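PDB 5I4Q: contact-dependent inhibitor I from Escherichia coli NC101, which probably acts as an immunity protein that binds the toxin of its partner, contact-dependent inhibitor A, and neutralises it. Local coordinates for residues P49-D52 and D53-M57; I32-L35 and V36-G40; R85-F88 and Y89-K92. One frame throughout, in Å; residues are numbered along the deposited sequence.

Interaction 1: residues P49-D52 and D53-M57; sequences PLFD and DLFRM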
ATOM      1  N   PRO B  49      28.866  18.610   4.724  1.00 48.55           N
ATOM      2  CA  PRO B  49      28.646  17.191   4.422  1.00 50.07           C
ATOM      3  C   PRO B  49      27.427  16.644   5.162  1.00 47.29           C
ATOM      4  O   PRO B  49      26.842  15.656   4.739  1.00 50.87           O
ATOM      5  CB  PRO B  49      29.951  16.507   4.899  1.00 52.84           C
ATOM      6  CG  PRO B  49      30.595  17.504   5.819  1.00 52.99           C
ATOM      7  CD  PRO B  49      30.211  18.838   5.260  1.00 52.67           C
ATOM      8  N   LEU B  50      27.037  17.307   6.237  1.00 45.20           N
ATOM      9  CA  LEU B  50      25.881  16.913   6.985  1.00 45.98           C
ATOM     10  C   LEU B  50      24.624  17.311   6.248  1.00 44.51           C
ATOM     11  O   LEU B  50      23.665  16.580   6.254  1.00 45.13           O
ATOM     12  CB  LEU B  50      25.878  17.517   8.396  1.00 45.88           C
ATOM     13  CG  LEU B  50      27.030  17.093   9.329  1.00 49.56           C
ATOM     14  CD1 LEU B  50      27.020  17.977  10.568  1.00 48.01           C
ATOM     15  CD2 LEU B  50      26.907  15.614   9.706  1.00 53.06           C
ATOM     16  N   PHE B  51      24.653  18.461   5.602  1.00 42.35           N
ATOM     17  CA  PHE B  51      23.554  18.924   4.781  1.00 42.35           C
ATOM     18  C   PHE B  51      23.445  18.024   3.567  1.00 44.96           C
ATOM     19  O   PHE B  51      22.356  17.699   3.172  1.00 45.16           O
ATOM     20  CB  PHE B  51      23.779  20.357   4.302  1.00 42.52           C
ATOM     21  CG  PHE B  51      23.233  21.407   5.206  1.00 38.55           C
ATOM     22  CD1 PHE B  51      21.888  21.499   5.439  1.00 39.71           C
ATOM     23  CD2 PHE B  51      24.046  22.341   5.757  1.00 40.34           C
ATOM     24  CE1 PHE B  51      21.360  22.487   6.249  1.00 39.37           C
ATOM     25  CE2 PHE B  51      23.539  23.352   6.564  1.00 41.66           C
ATOM     26  CZ  PHE B  51      22.177  23.430   6.802  1.00 40.00           C
ATOM     27  N   ASP B  52      24.570  17.586   3.010  1.00 46.00           N
ATOM     28  CA  ASP B  52      24.540  16.699   1.840  1.00 47.42           C
ATOM     29  C   ASP B  52      23.769  15.415   2.148  1.00 47.47           C
ATOM     30  O   ASP B  52      22.950  14.975   1.339  1.00 43.63           O
ATOM     31  CB  ASP B  52      25.957  16.314   1.388  1.00 50.92           C
ATOM     32  CG  ASP B  52      26.797  17.516   0.831  1.00 51.32           C
ATOM     33  OD1 ASP B  52      26.257  18.632   0.515  1.00 47.30           O
ATOM     34  OD2 ASP B  52      28.028  17.313   0.691  1.00 50.90           O
ATOM     35  N   ASP B  53      24.027  14.837   3.328  1.00 47.78           N
ATOM     36  CA  ASP B  53      23.266  13.660   3.831  1.00 48.57           C
ATOM     37  C   ASP B  53      21.790  13.989   4.066  1.00 46.40           C
ATOM     38  O   ASP B  53      20.923  13.257   3.651  1.00 44.76           O
ATOM     39  CB  ASP B  53      23.842  13.106   5.142  1.00 53.17           C
ATOM     40  CG  ASP B  53      25.254  12.557   4.992  1.00 60.67           C
ATOM     41  OD1 ASP B  53      25.686  12.220   3.851  1.00 68.54           O
ATOM     42  OD2 ASP B  53      25.952  12.462   6.030  1.00 74.06           O
ATOM     43  N   LEU B  54      21.522  15.115   4.710  1.00 43.38           N
ATOM     44  CA  LEU B  54      20.162  15.528   4.976  1.00 40.20           C
ATOM     45  C   LEU B  54      19.370  15.694   3.700  1.00 39.03           C
ATOM     46  O   LEU B  54      18.273  15.193   3.597  1.00 40.33           O
ATOM     47  CB  LEU B  54      20.186  16.844   5.730  1.00 40.85           C
ATOM     48  CG  LEU B  54      18.828  17.443   6.050  1.00 41.06           C
ATOM     49  CD1 LEU B  54      18.035  16.464   6.902  1.00 44.10           C
ATOM     50  CD2 LEU B  54      18.969  18.731   6.820  1.00 43.59           C
ATOM     51  N   PHE B  55      19.898  16.413   2.721  1.00 38.17           N
ATOM     52  CA  PHE B  55      19.155  16.577   1.461  1.00 39.77           C
ATOM     53  C   PHE B  55      19.060  15.338   0.605  1.00 38.39           C
ATOM     54  O   PHE B  55      18.106  15.194  -0.211  1.00 39.76           O
ATOM     55  CB  PHE B  55      19.724  17.731   0.636  1.00 40.86           C
ATOM     56  CG  PHE B  55      19.526  19.078   1.270  1.00 39.20           C
ATOM     57  CD1 PHE B  55      18.259  19.601   1.382  1.00 39.48           C
ATOM     58  CD2 PHE B  55      20.597  19.831   1.696  1.00 39.87           C
ATOM     59  CE1 PHE B  55      18.047  20.856   1.922  1.00 40.10           C
ATOM     60  CE2 PHE B  55      20.397  21.078   2.290  1.00 40.74           C
ATOM     61  CZ  PHE B  55      19.117  21.598   2.381  1.00 40.45           C
ATOM     62  N   ARG B  56      20.047  14.453   0.738  1.00 39.16           N
ATOM     63  CA  ARG B  56      20.038  13.178   0.022  1.00 40.93           C
ATOM     64  C   ARG B  56      18.841  12.365   0.530  1.00 39.98           C
ATOM     65  O   ARG B  56      18.128  11.747  -0.255  1.00 38.27           O
ATOM     66  CB  ARG B  56      21.311  12.398   0.218  1.00 45.16           C
ATOM     67  CG  ARG B  56      21.430  11.156  -0.663  1.00 51.42           C
ATOM     68  CD  ARG B  56      22.495  10.168  -0.189  1.00 59.15           C
ATOM     69  NE  ARG B  56      22.008   9.326   0.895  1.00 63.32           N
ATOM     70  CZ  ARG B  56      22.408   9.344   2.168  1.00 65.57           C
ATOM     71  NH1 ARG B  56      21.825   8.504   3.020  1.00 69.50           N
ATOM     72  NH2 ARG B  56      23.360  10.172   2.608  1.00 65.83           N
HETATM   73  N   MSE B  57      18.605  12.431   1.830  1.00 40.23           N
HETATM   74  CA  MSE B  57      17.473  11.744   2.428  1.00 44.19           C
HETATM   75  C   MSE B  57      16.159  12.339   2.005  1.00 37.61           C
HETATM   76  O   MSE B  57      15.246  11.618   1.765  1.00 36.75           O
HETATM   77  CB  MSE B  57      17.572  11.728   3.964  1.00 46.63           C
HETATM   78  CG  MSE B  57      18.758  10.842   4.312  1.00 58.32           C
HETATM   79 SE   MSE B  57      18.827  10.447   6.263  0.90 75.80          SE
HETATM   80  CE  MSE B  57      20.691   9.718   6.296  1.00 81.75           C
TER
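Phe51 and Phe55 lie side by side on one flank of helix 44-66 and form the tightly packed part of this contact. Their rings meet rim to rim, with planes only 16° apart and centroids 5.8 Å apart. Neither ring sits over the face of the other. Between the rings, the closest atoms are Phe51 CD1 and Phe55 CE2, 3.5 Å apart. Phe55 CD2 also comes within 3.1 Å of Phe51 O. Both first torsions set CG anti to the carbonyl carbon, beside the backbone N (chi1 -67° for Phe55), and the two side chains point the same way. Leu54 CD2 adds a looser apolar touch at Phe51 CD1, 4.3 Å away. All three side chains are buried. The arrangement is the i to i+4 spacing of an alpha helix, here next to a kink: the N atoms of Pro49 and Leu50 have no bond to the turn before. Regular bonding runs on from there. Phe55 N to Phe51 O is short, at 2.8 Å, and nearly straight at 175°. Asp53 N to Pro49 O is longer, at 3.3 Å. Arg91 and Trp94 of helix 88-99 pack against Phe51. Asp52, though exposed, turns OD1 to a salt bridge with the same Arg91. The flank of Asp53 and Arg56 is polar and more open. Exposed Arg56 bends at chi3, and its NH2 reaches Asp53 OD1 at 3.3 Å in a salt bridge, with the acceptor in the guanidinium plane. Arg56 also packs on Asp2 of the second subunit.

Interaction 2: residues I32-L35 and V36-G40; sequences IESL and VHQIG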
ATOM      1  N   ILE B  32      17.229  11.846  10.474  1.00 48.57           N
ATOM      2  CA  ILE B  32      17.074  13.245  10.184  1.00 50.01           C
ATOM      3  C   ILE B  32      17.064  14.101  11.455  1.00 51.60           C
ATOM      4  O   ILE B  32      17.676  15.148  11.439  1.00 47.62           O
ATOM      5  CB  ILE B  32      15.798  13.498   9.398  1.00 47.61           C
ATOM      6  CG1 ILE B  32      15.944  12.931   7.988  1.00 48.24           C
ATOM      7  CG2 ILE B  32      15.471  14.970   9.416  1.00 45.17           C
ATOM      8  CD1 ILE B  32      14.615  12.825   7.248  1.00 54.01           C
ATOM      9  N   GLU B  33      16.394  13.653  12.532  1.00 55.43           N
ATOM     10  CA  GLU B  33      16.377  14.387  13.817  1.00 58.09           C
ATOM     11  C   GLU B  33      17.802  14.612  14.329  1.00 53.29           C
ATOM     12  O   GLU B  33      18.115  15.664  14.855  1.00 55.43           O
ATOM     13  CB  GLU B  33      15.606  13.630  14.900  1.00 63.15           C
ATOM     14  CG  GLU B  33      14.090  13.613  14.769  1.00 74.23           C
ATOM     15  CD  GLU B  33      13.405  12.774  15.862  1.00 80.97           C
ATOM     16  OE1 GLU B  33      14.000  11.769  16.343  1.00 83.78           O
ATOM     17  OE2 GLU B  33      12.265  13.122  16.235  1.00 82.77           O
ATOM     18  N   SER B  34      18.629  13.593  14.163  1.00 51.98           N
ATOM     19  CA  SER B  34      20.029  13.579  14.579  1.00 54.40           C
ATOM     20  C   SER B  34      20.921  14.460  13.706  1.00 52.34           C
ATOM     21  O   SER B  34      21.785  15.128  14.239  1.00 56.61           O
ATOM     22  CB  SER B  34      20.533  12.119  14.617  1.00 55.87           C
ATOM     23  OG  SER B  34      21.939  12.003  14.577  1.00 59.54           O
ATOM     24  N   LEU B  35      20.712  14.465  12.386  1.00 49.42           N
ATOM     25  CA  LEU B  35      21.440  15.371  11.467  1.00 47.29           C
ATOM     26  C   LEU B  35      21.137  16.806  11.703  1.00 44.44           C
ATOM     27  O   LEU B  35      22.022  17.656  11.651  1.00 45.83           O
ATOM     28  CB  LEU B  35      21.106  15.093  10.015  1.00 47.70           C
ATOM     29  CG  LEU B  35      21.867  13.949   9.398  1.00 52.81           C
ATOM     30  CD1 LEU B  35      21.250  13.627   8.051  1.00 55.88           C
ATOM     31  CD2 LEU B  35      23.334  14.292   9.249  1.00 54.48           C
ATOM     32  N   VAL B  36      19.859  17.091  11.908  1.00 46.45           N
ATOM     33  CA  VAL B  36      19.420  18.434  12.268  1.00 44.83           C
ATOM     34  C   VAL B  36      20.143  18.865  13.559  1.00 47.57           C
ATOM     35  O   VAL B  36      20.680  19.953  13.604  1.00 47.14           O
ATOM     36  CB  VAL B  36      17.896  18.518  12.418  1.00 46.24           C
ATOM     37  CG1 VAL B  36      17.474  19.876  12.990  1.00 48.60           C
ATOM     38  CG2 VAL B  36      17.174  18.318  11.060  1.00 45.58           C
ATOM     39  N   HIS B  37      20.167  18.002  14.577  1.00 48.08           N
ATOM     40  CA  HIS B  37      20.862  18.286  15.834  1.00 55.40           C
ATOM     41  C   HIS B  37      22.339  18.569  15.608  1.00 53.02           C
ATOM     42  O   HIS B  37      22.830  19.596  16.085  1.00 54.71           O
ATOM     43  CB  HIS B  37      20.684  17.119  16.795  1.00 58.95           C
ATOM     44  CG  HIS B  37      21.212  17.361  18.167  1.00 67.37           C
ATOM     45  ND1 HIS B  37      20.691  18.323  19.006  1.00 73.08           N
ATOM     46  CD2 HIS B  37      22.179  16.721  18.878  1.00 68.60           C
ATOM     47  CE1 HIS B  37      21.338  18.292  20.159  1.00 72.53           C
ATOM     48  NE2 HIS B  37      22.233  17.318  20.110  1.00 71.20           N
ATOM     49  N   GLN B  38      23.019  17.704  14.850  1.00 52.58           N
ATOM     50  CA  GLN B  38      24.456  17.877  14.554  1.00 54.23           C
ATOM     51  C   GLN B  38      24.737  19.168  13.807  1.00 54.12           C
ATOM     52  O   GLN B  38      25.649  19.906  14.178  1.00 59.71           O
ATOM     53  CB  GLN B  38      25.033  16.720  13.738  1.00 56.25           C
ATOM     54  CG  GLN B  38      25.055  15.364  14.428  1.00 60.64           C
ATOM     55  CD  GLN B  38      25.371  14.214  13.463  1.00 64.76           C
ATOM     56  OE1 GLN B  38      24.570  13.285  13.288  1.00 69.48           O
ATOM     57  NE2 GLN B  38      26.531  14.275  12.830  1.00 68.02           N
ATOM     58  N   ILE B  39      23.969  19.427  12.749  1.00 51.93           N
ATOM     59  CA  ILE B  39      24.112  20.645  11.960  1.00 49.54           C
ATOM     60  C   ILE B  39      23.991  21.898  12.827  1.00 52.45           C
ATOM     61  O   ILE B  39      24.723  22.866  12.646  1.00 52.57           O
ATOM     62  CB  ILE B  39      23.073  20.679  10.809  1.00 45.34           C
ATOM     63  CG1 ILE B  39      23.442  19.669   9.739  1.00 44.79           C
ATOM     64  CG2 ILE B  39      22.996  22.048  10.134  1.00 43.56           C
ATOM     65  CD1 ILE B  39      22.264  19.268   8.849  1.00 45.84           C
ATOM     66  N   GLY B  40      23.043  21.869  13.755  1.00 55.80           N
ATOM     67  CA  GLY B  40      22.797  22.986  14.664  1.00 57.81           C
ATOM     68  C   GLY B  40      23.856  23.152  15.732  1.00 56.97           C
ATOM     69  O   GLY B  40      23.871  24.137  16.414  1.00 56.57           O
TER
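Residues Ile32 to Ile39 make regular alpha-helical turns in the last part of helix 4-40. Val36 N bonds to Ile32 O, His37 N to Glu33 O, Gln38 N to Ser34 O, and Ile39 N to Leu35 O. The Val36 bond is 3.0 Å long and close to straight at 170°. The Ile39 bond is 2.9 Å long. Side chains one turn apart then meet on two different flanks. On the apolar flank, Ile32 CG2 and Val36 CG2 touch at 4.1 Å, with the two side chains crossing at a slant. Val36 CG2 stands anti to its carbonyl carbon. This brings it back over the preceding turn, 3.2 Å from Ile32 O. Ile39 does much the same with its longer branch. Its CG1 is anti to the carbonyl carbon (chi1 -72°), and CD1 lies 3.2 Å from Leu35 O. Leu35, Ile32, Val36 and Ile39 are all buried. Leu50 of helix 44-66 packs on Leu35 and Ile39, while Phe98 of helix 88-99 packs on Val36 and Ile39. The polar flank carries Ser34 and Gln38. Ser34 OG lies anti to its backbone N (chi1 161°) and gives a weak hydrogen bond to Gln38 OE1, 3.2 Å away. Gln38 CG rests 3.3 Å from Ser34 O. Exposed His37 turns its ring away from the preceding turn. The chemistry is that of an amphipathic helix: the buried flank relies on apolar packing against two other helices, and the weak Ser34 to Gln38 bond adds a modest polar tie.

Interaction 3: residues R85-F88 and Y89-K92; sequences RDDF and YSRK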
ATOM      1  N   ARG B  85      14.400  22.412  -1.457  1.00 39.95           N
ATOM      2  CA  ARG B  85      15.354  23.301  -2.047  1.00 39.39           C
ATOM      3  C   ARG B  85      16.709  23.191  -1.317  1.00 39.06           C
ATOM      4  O   ARG B  85      16.790  23.426  -0.125  1.00 38.46           O
ATOM      5  CB  ARG B  85      14.806  24.719  -1.947  1.00 40.50           C
ATOM      6  CG  ARG B  85      15.727  25.744  -2.607  1.00 41.71           C
ATOM      7  CD  ARG B  85      15.198  27.181  -2.502  1.00 45.07           C
ATOM      8  NE  ARG B  85      16.212  28.167  -2.970  1.00 44.89           N
ATOM      9  CZ  ARG B  85      16.052  29.473  -2.938  1.00 43.51           C
ATOM     10  NH1 ARG B  85      14.957  29.979  -2.383  1.00 43.02           N
ATOM     11  NH2 ARG B  85      17.033  30.262  -3.383  1.00 48.31           N
ATOM     12  N   ASP B  86      17.749  22.877  -2.081  1.00 39.19           N
ATOM     13  CA  ASP B  86      19.071  22.615  -1.614  1.00 41.91           C
ATOM     14  C   ASP B  86      20.047  23.497  -2.369  1.00 44.04           C
ATOM     15  O   ASP B  86      20.435  23.190  -3.481  1.00 41.77           O
ATOM     16  CB  ASP B  86      19.380  21.123  -1.847  1.00 46.63           C
ATOM     17  CG  ASP B  86      20.861  20.734  -1.572  1.00 49.25           C
ATOM     18  OD1 ASP B  86      21.620  21.513  -0.940  1.00 52.02           O
ATOM     19  OD2 ASP B  86      21.248  19.621  -2.000  1.00 49.04           O
ATOM     20  N   ASP B  87      20.409  24.635  -1.773  1.00 43.95           N
ATOM     21  CA  ASP B  87      21.473  25.440  -2.311  1.00 46.62           C
ATOM     22  C   ASP B  87      22.116  26.209  -1.165  1.00 45.02           C
ATOM     23  O   ASP B  87      21.702  26.068  -0.018  1.00 44.84           O
ATOM     24  CB  ASP B  87      20.923  26.408  -3.396  1.00 48.81           C
ATOM     25  CG  ASP B  87      19.781  27.266  -2.879  1.00 51.65           C
ATOM     26  OD1 ASP B  87      19.873  27.779  -1.727  1.00 57.99           O
ATOM     27  OD2 ASP B  87      18.773  27.427  -3.608  1.00 52.02           O
ATOM     28  N   PHE B  88      23.095  27.052  -1.490  1.00 46.66           N
ATOM     29  CA  PHE B  88      23.806  27.877  -0.497  1.00 48.12           C
ATOM     30  C   PHE B  88      22.849  28.700   0.390  1.00 47.28           C
ATOM     31  O   PHE B  88      23.011  28.729   1.610  1.00 46.92           O
ATOM     32  CB  PHE B  88      24.849  28.761  -1.196  1.00 51.10           C
ATOM     33  CG  PHE B  88      25.476  29.815  -0.300  1.00 53.03           C
ATOM     34  CD1 PHE B  88      26.488  29.490   0.584  1.00 54.44           C
ATOM     35  CD2 PHE B  88      25.051  31.135  -0.366  1.00 56.44           C
ATOM     36  CE1 PHE B  88      27.048  30.446   1.414  1.00 57.20           C
ATOM     37  CE2 PHE B  88      25.610  32.116   0.447  1.00 58.00           C
ATOM     38  CZ  PHE B  88      26.610  31.765   1.341  1.00 59.82           C
ATOM     39  N   TYR B  89      21.808  29.266  -0.232  1.00 46.48           N
ATOM     40  CA  TYR B  89      20.920  30.227   0.408  1.00 46.14           C
ATOM     41  C   TYR B  89      19.939  29.538   1.314  1.00 45.17           C
ATOM     42  O   TYR B  89      19.606  30.077   2.369  1.00 49.71           O
ATOM     43  CB  TYR B  89      20.232  31.150  -0.636  1.00 45.88           C
ATOM     44  CG  TYR B  89      21.255  31.944  -1.414  1.00 49.63           C
ATOM     45  CD1 TYR B  89      21.812  33.103  -0.873  1.00 51.70           C
ATOM     46  CD2 TYR B  89      21.716  31.498  -2.653  1.00 50.12           C
ATOM     47  CE1 TYR B  89      22.778  33.811  -1.542  1.00 53.92           C
ATOM     48  CE2 TYR B  89      22.681  32.185  -3.337  1.00 53.38           C
ATOM     49  CZ  TYR B  89      23.227  33.342  -2.778  1.00 59.38           C
ATOM     50  OH  TYR B  89      24.207  34.049  -3.493  1.00 61.97           O
ATOM     51  N   SER B  90      19.498  28.337   0.947  1.00 43.79           N
ATOM     52  CA  SER B  90      18.612  27.576   1.838  1.00 42.45           C
ATOM     53  C   SER B  90      19.444  26.994   2.973  1.00 44.25           C
ATOM     54  O   SER B  90      18.995  26.941   4.117  1.00 45.49           O
ATOM     55  CB  SER B  90      17.843  26.492   1.079  1.00 42.15           C
ATOM     56  OG  SER B  90      18.669  25.368   0.744  1.00 42.68           O
ATOM     57  N   ARG B  91      20.664  26.552   2.674  1.00 37.08           N
ATOM     58  CA  ARG B  91      21.558  26.057   3.748  1.00 37.91           C
ATOM     59  C   ARG B  91      21.884  27.104   4.798  1.00 40.47           C
ATOM     60  O   ARG B  91      21.909  26.795   6.013  1.00 44.05           O
ATOM     61  CB  ARG B  91      22.851  25.471   3.192  1.00 38.06           C
ATOM     62  CG  ARG B  91      22.616  24.157   2.447  1.00 37.08           C
ATOM     63  CD  ARG B  91      23.809  23.792   1.595  1.00 39.27           C
ATOM     64  NE  ARG B  91      23.599  22.517   0.963  1.00 39.68           N
ATOM     65  CZ  ARG B  91      24.441  21.493   0.966  1.00 43.36           C
ATOM     66  NH1 ARG B  91      25.609  21.554   1.591  1.00 47.62           N
ATOM     67  NH2 ARG B  91      24.104  20.386   0.335  1.00 43.06           N
ATOM     68  N   LYS B  92      22.129  28.327   4.356  1.00 42.56           N
ATOM     69  CA  LYS B  92      22.406  29.430   5.267  1.00 46.36           C
ATOM     70  C   LYS B  92      21.196  29.592   6.206  1.00 46.43           C
ATOM     71  O   LYS B  92      21.340  29.719   7.408  1.00 49.01           O
ATOM     72  CB  LYS B  92      22.671  30.704   4.443  1.00 53.34           C
ATOM     73  CG  LYS B  92      23.682  31.703   4.976  1.00 69.87           C
ATOM     74  CD  LYS B  92      25.092  31.124   5.203  1.00 81.63           C
ATOM     75  CE  LYS B  92      26.003  32.032   6.051  1.00 85.88           C
ATOM     76  NZ  LYS B  92      27.353  31.434   6.270  1.00 89.12           N
TER
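An extended loop, Arg85 to Asp87, turns into helix 88-99, whose first turn is closed by Arg91 N to Asp87 O and Lys92 N to Phe88 O. Asp87 is the N-cap. Its OD1 accepts from Ser90 N at 2.8 Å, nearly along the C-O axis, and more weakly from Tyr89 N. Ser90 OG answers by accepting from Asp87 N at 3.1 Å, which completes a capping box. Both side chains take the first torsion between backbone N and carbonyl carbon (chi1 55° for Asp87), which folds each back to the other's main chain. Asp87 OD2 takes Arg85 NE at 2.7 Å on its syn side. This salt bridge probably steadies the cap. Arg91 grips Asp86 side-on, with NE and NH2 both on OD1, at 2.9 and 3.0 Å. Carboxylate and guanidinium are nearly coplanar. Phe88 and Tyr89 form a T-shaped stack: Phe88 CD2 sits over the centre of the Tyr89 ring, with planes at 86°. Arg85 NH1 also pairs with Asp57 of the contact-dependent inhibitor A chain, whose Pro62 packs on Tyr89. Within the chain, Arg91 ties the start of helix 88-99 to helix 44-66, through a hydrogen bond to Gln48, a salt bridge from NH2 to Asp52 and packing on Phe44.

Interactions 1 and 2 are partly buried turns within helices 44-66 and 4-40. Interaction 3 is a surface contact where a loop enters helix 88-99. Interactions 1 and 2 touch through apolar packing, such as Leu50 CB to Ile39 CG1 at 3.5 Å. Interaction 1 also meets interaction 3, through the salt bridge Asp52 OD1 to Arg91 NH2 at 2.8 Å and by packing of Phe55. Interactions 2 and 3 do not touch; their nearest atoms are about 6 Å apart. Interaction 1 therefore touches both others, though helix 88-99 also packs on helix 4-40 farther along, through Phe98. Apolar side chains dominate the join with 32-40, while charge adds to that with 85-92, which also reaches the inhibitor A chain.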